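Local structure of tRNA endonuclease VMS1 (Saccharomyces cerevisiae, 5WHG) at residues F25-S28 against E29-N33. The protein cleaves polypeptidyl-tRNAs downstream of the ribosome-associated quality control pathway, releasing incompletely synthesised polypeptides for degradation. Residues are numbered along the deposited sequence; the frame is centred on the assembly and turned at random.
Sequences FDLS and EQLLN
The two methyls of Leu27 divide between Leu31 and Leu32, in the first turn of the helix that begins at Glu29. From its CB, which points toward the helix, the chain runs to CG with a chi1 of -54°, beside the backbone N and anti to the carbonyl carbon, and there it forks. On one branch, Leu27 CD1 meets Leu32 CD1 at 3.6 Å, the two side chains crossing at about a right angle. On the other, Leu27 CD2 reaches Leu31 CD2 at 4.0 Å with a more slanting approach. Leu27 thus straddles two consecutive helical residues, and it is buried, as is Leu31.

The polar half of the junction belongs to Ser28, the N-cap residue of the short helix 29-34. This helix precedes strand 36-37, an outermost strand of a four-stranded antiparallel sheet, and comes before the zinc finger (residues 44-68) in the sequence. The serine hydroxyl lies between its own backbone N and carbonyl carbon (chi1 65°). There Ser28 OG accepts a weak but fairly straight capping bond from Leu31 N at 3.4 Å, which gives one of the amides of the first turn an acceptor. Ser28 OG is also 3.5 Å from Leu31 CB. The carbonyl of Ser28 opens the regular helical bonding: Leu32 N donates to Ser28 O at 2.9 Å, approaching in the carbonyl plane. Leu32 CB lies 3.4 Å from Ser28 O. One residue on, Asn33 N bonds to Glu29 O in the same i to i+4 pattern.

Leu31 also packs on Leu17 and Leu22, while Leu32 touches Asn199, whose OD1 accepts from Leu27 N. Further back along the loop, Asp26 forms a salt bridge with Arg227, and the Phe25 ring stacks with His225 and meets Trp198 edge-to-face.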
ATOM      1  N   PHE A  25       6.597  -3.243  -7.387  1.00 79.58           N
ATOM      2  CA  PHE A  25       5.539  -3.331  -8.388  1.00 86.58           C
ATOM      3  C   PHE A  25       5.992  -2.914  -9.787  1.00 98.60           C
ATOM      4  O   PHE A  25       5.148  -2.689 -10.663  1.00107.47           O
ATOM      5  CB  PHE A  25       4.337  -2.501  -7.946  1.00 86.57           C
ATOM      6  CG  PHE A  25       3.779  -2.922  -6.615  1.00 86.47           C
ATOM      7  CD1 PHE A  25       3.255  -4.201  -6.446  1.00 82.68           C
ATOM      8  CD2 PHE A  25       3.792  -2.057  -5.534  1.00 93.00           C
ATOM      9  CE1 PHE A  25       2.742  -4.606  -5.230  1.00 78.45           C
ATOM     10  CE2 PHE A  25       3.279  -2.455  -4.312  1.00101.08           C
ATOM     11  CZ  PHE A  25       2.747  -3.729  -4.162  1.00 90.77           C
ATOM     12  N   ASP A  26       7.302  -2.830 -10.016  1.00100.94           N
ATOM     13  CA  ASP A  26       7.842  -2.342 -11.276  1.00107.70           C
ATOM     14  C   ASP A  26       9.269  -2.854 -11.472  1.00110.07           C
ATOM     15  O   ASP A  26      10.141  -2.121 -11.943  1.00108.39           O
ATOM     16  CB  ASP A  26       7.792  -0.813 -11.298  1.00117.83           C
ATOM     17  CG  ASP A  26       8.016  -0.227 -12.685  1.00125.77           C
ATOM     18  OD1 ASP A  26       8.142  -1.007 -13.659  1.00124.86           O
ATOM     19  OD2 ASP A  26       8.066   1.024 -12.785  1.00126.33           O
ATOM     20  N   LEU A  27       9.516  -4.111 -11.106  1.00108.13           N
ATOM     21  CA  LEU A  27      10.833  -4.706 -11.272  1.00107.31           C
ATOM     22  C   LEU A  27      11.036  -5.204 -12.700  1.00114.99           C
ATOM     23  O   LEU A  27      10.146  -5.828 -13.293  1.00115.58           O
ATOM     24  CB  LEU A  27      11.015  -5.870 -10.301  1.00103.50           C
ATOM     25  CG  LEU A  27      10.791  -5.670  -8.809  1.00 94.46           C
ATOM     26  CD1 LEU A  27      10.615  -7.038  -8.157  1.00 96.71           C
ATOM     27  CD2 LEU A  27      11.960  -4.921  -8.179  1.00 83.89           C
ATOM     28  N   SER A  28      12.223  -4.938 -13.239  1.00118.89           N
ATOM     29  CA  SER A  28      12.610  -5.422 -14.556  1.00121.35           C
ATOM     30  C   SER A  28      12.622  -6.946 -14.598  1.00120.37           C
ATOM     31  O   SER A  28      12.799  -7.624 -13.580  1.00116.40           O
ATOM     32  CB  SER A  28      13.997  -4.925 -14.903  1.00126.59           C
ATOM     33  OG  SER A  28      14.911  -5.504 -13.988  1.00129.57           O
ATOM     34  N   GLU A  29      12.462  -7.488 -15.811  1.00121.31           N
ATOM     35  CA  GLU A  29      12.395  -8.939 -15.956  1.00125.68           C
ATOM     36  C   GLU A  29      13.721  -9.598 -15.590  1.00126.75           C
ATOM     37  O   GLU A  29      13.725 -10.715 -15.058  1.00120.20           O
ATOM     38  CB  GLU A  29      11.983  -9.313 -17.384  1.00141.29           C
ATOM     39  CG  GLU A  29      11.345 -10.703 -17.519  1.00148.82           C
ATOM     40  CD  GLU A  29      11.207 -11.160 -18.972  1.00157.09           C
ATOM     41  OE1 GLU A  29      11.902 -10.594 -19.843  1.00160.72           O
ATOM     42  OE2 GLU A  29      10.406 -12.085 -19.243  1.00156.46           O
ATOM     43  N   GLN A  30      14.848  -8.922 -15.853  1.00134.23           N
ATOM     44  CA  GLN A  30      16.153  -9.470 -15.488  1.00137.82           C
ATOM     45  C   GLN A  30      16.249  -9.678 -13.985  1.00125.75           C
ATOM     46  O   GLN A  30      16.600 -10.763 -13.513  1.00128.65           O
ATOM     47  CB  GLN A  30      17.276  -8.545 -15.969  1.00151.04           C
ATOM     48  CG  GLN A  30      18.668  -9.202 -15.942  1.00163.70           C
ATOM     49  CD  GLN A  30      19.816  -8.200 -15.835  1.00171.70           C
ATOM     50  OE1 GLN A  30      19.769  -7.269 -15.030  1.00176.03           O
ATOM     51  NE2 GLN A  30      20.856  -8.395 -16.645  1.00172.53           N
ATOM     52  N   LEU A  31      15.927  -8.645 -13.215  1.00123.62           N
ATOM     53  CA  LEU A  31      15.984  -8.766 -11.764  1.00121.58           C
ATOM     54  C   LEU A  31      14.948  -9.765 -11.243  1.00120.32           C
ATOM     55  O   LEU A  31      15.227 -10.519 -10.305  1.00123.47           O
ATOM     56  CB  LEU A  31      15.802  -7.385 -11.141  1.00116.91           C
ATOM     57  CG  LEU A  31      15.759  -7.303  -9.620  1.00122.79           C
ATOM     58  CD1 LEU A  31      16.949  -8.023  -9.039  1.00128.30           C
ATOM     59  CD2 LEU A  31      15.748  -5.852  -9.172  1.00122.06           C
ATOM     60  N   LEU A  32      13.759  -9.807 -11.854  1.00111.04           N
ATOM     61  CA  LEU A  32      12.707 -10.714 -11.399  1.00106.71           C
ATOM     62  C   LEU A  32      13.129 -12.172 -11.541  1.00116.47           C
ATOM     63  O   LEU A  32      13.146 -12.929 -10.562  1.00108.11           O
ATOM     64  CB  LEU A  32      11.426 -10.458 -12.192  1.00100.20           C
ATOM     65  CG  LEU A  32      10.119 -10.647 -11.443  1.00 96.41           C
ATOM     66  CD1 LEU A  32      10.266 -10.060 -10.072  1.00 98.50           C
ATOM     67  CD2 LEU A  32       9.031  -9.924 -12.183  1.00 98.86           C
ATOM     68  N   ASN A  33      13.471 -12.580 -12.769  1.00129.04           N
ATOM     69  CA  ASN A  33      13.839 -13.960 -13.072  1.00127.94           C
ATOM     70  C   ASN A  33      15.109 -14.405 -12.363  1.00123.09           C
ATOM     71  O   ASN A  33      15.402 -15.608 -12.359  1.00123.72           O
ATOM     72  CB  ASN A  33      14.013 -14.146 -14.585  1.00131.83           C
ATOM     73  CG  ASN A  33      12.700 -14.388 -15.308  1.00137.71           C
ATOM     74  OD1 ASN A  33      11.620 -14.058 -14.810  1.00137.86           O
ATOM     75  ND2 ASN A  33      12.789 -14.975 -16.495  1.00142.57           N
TER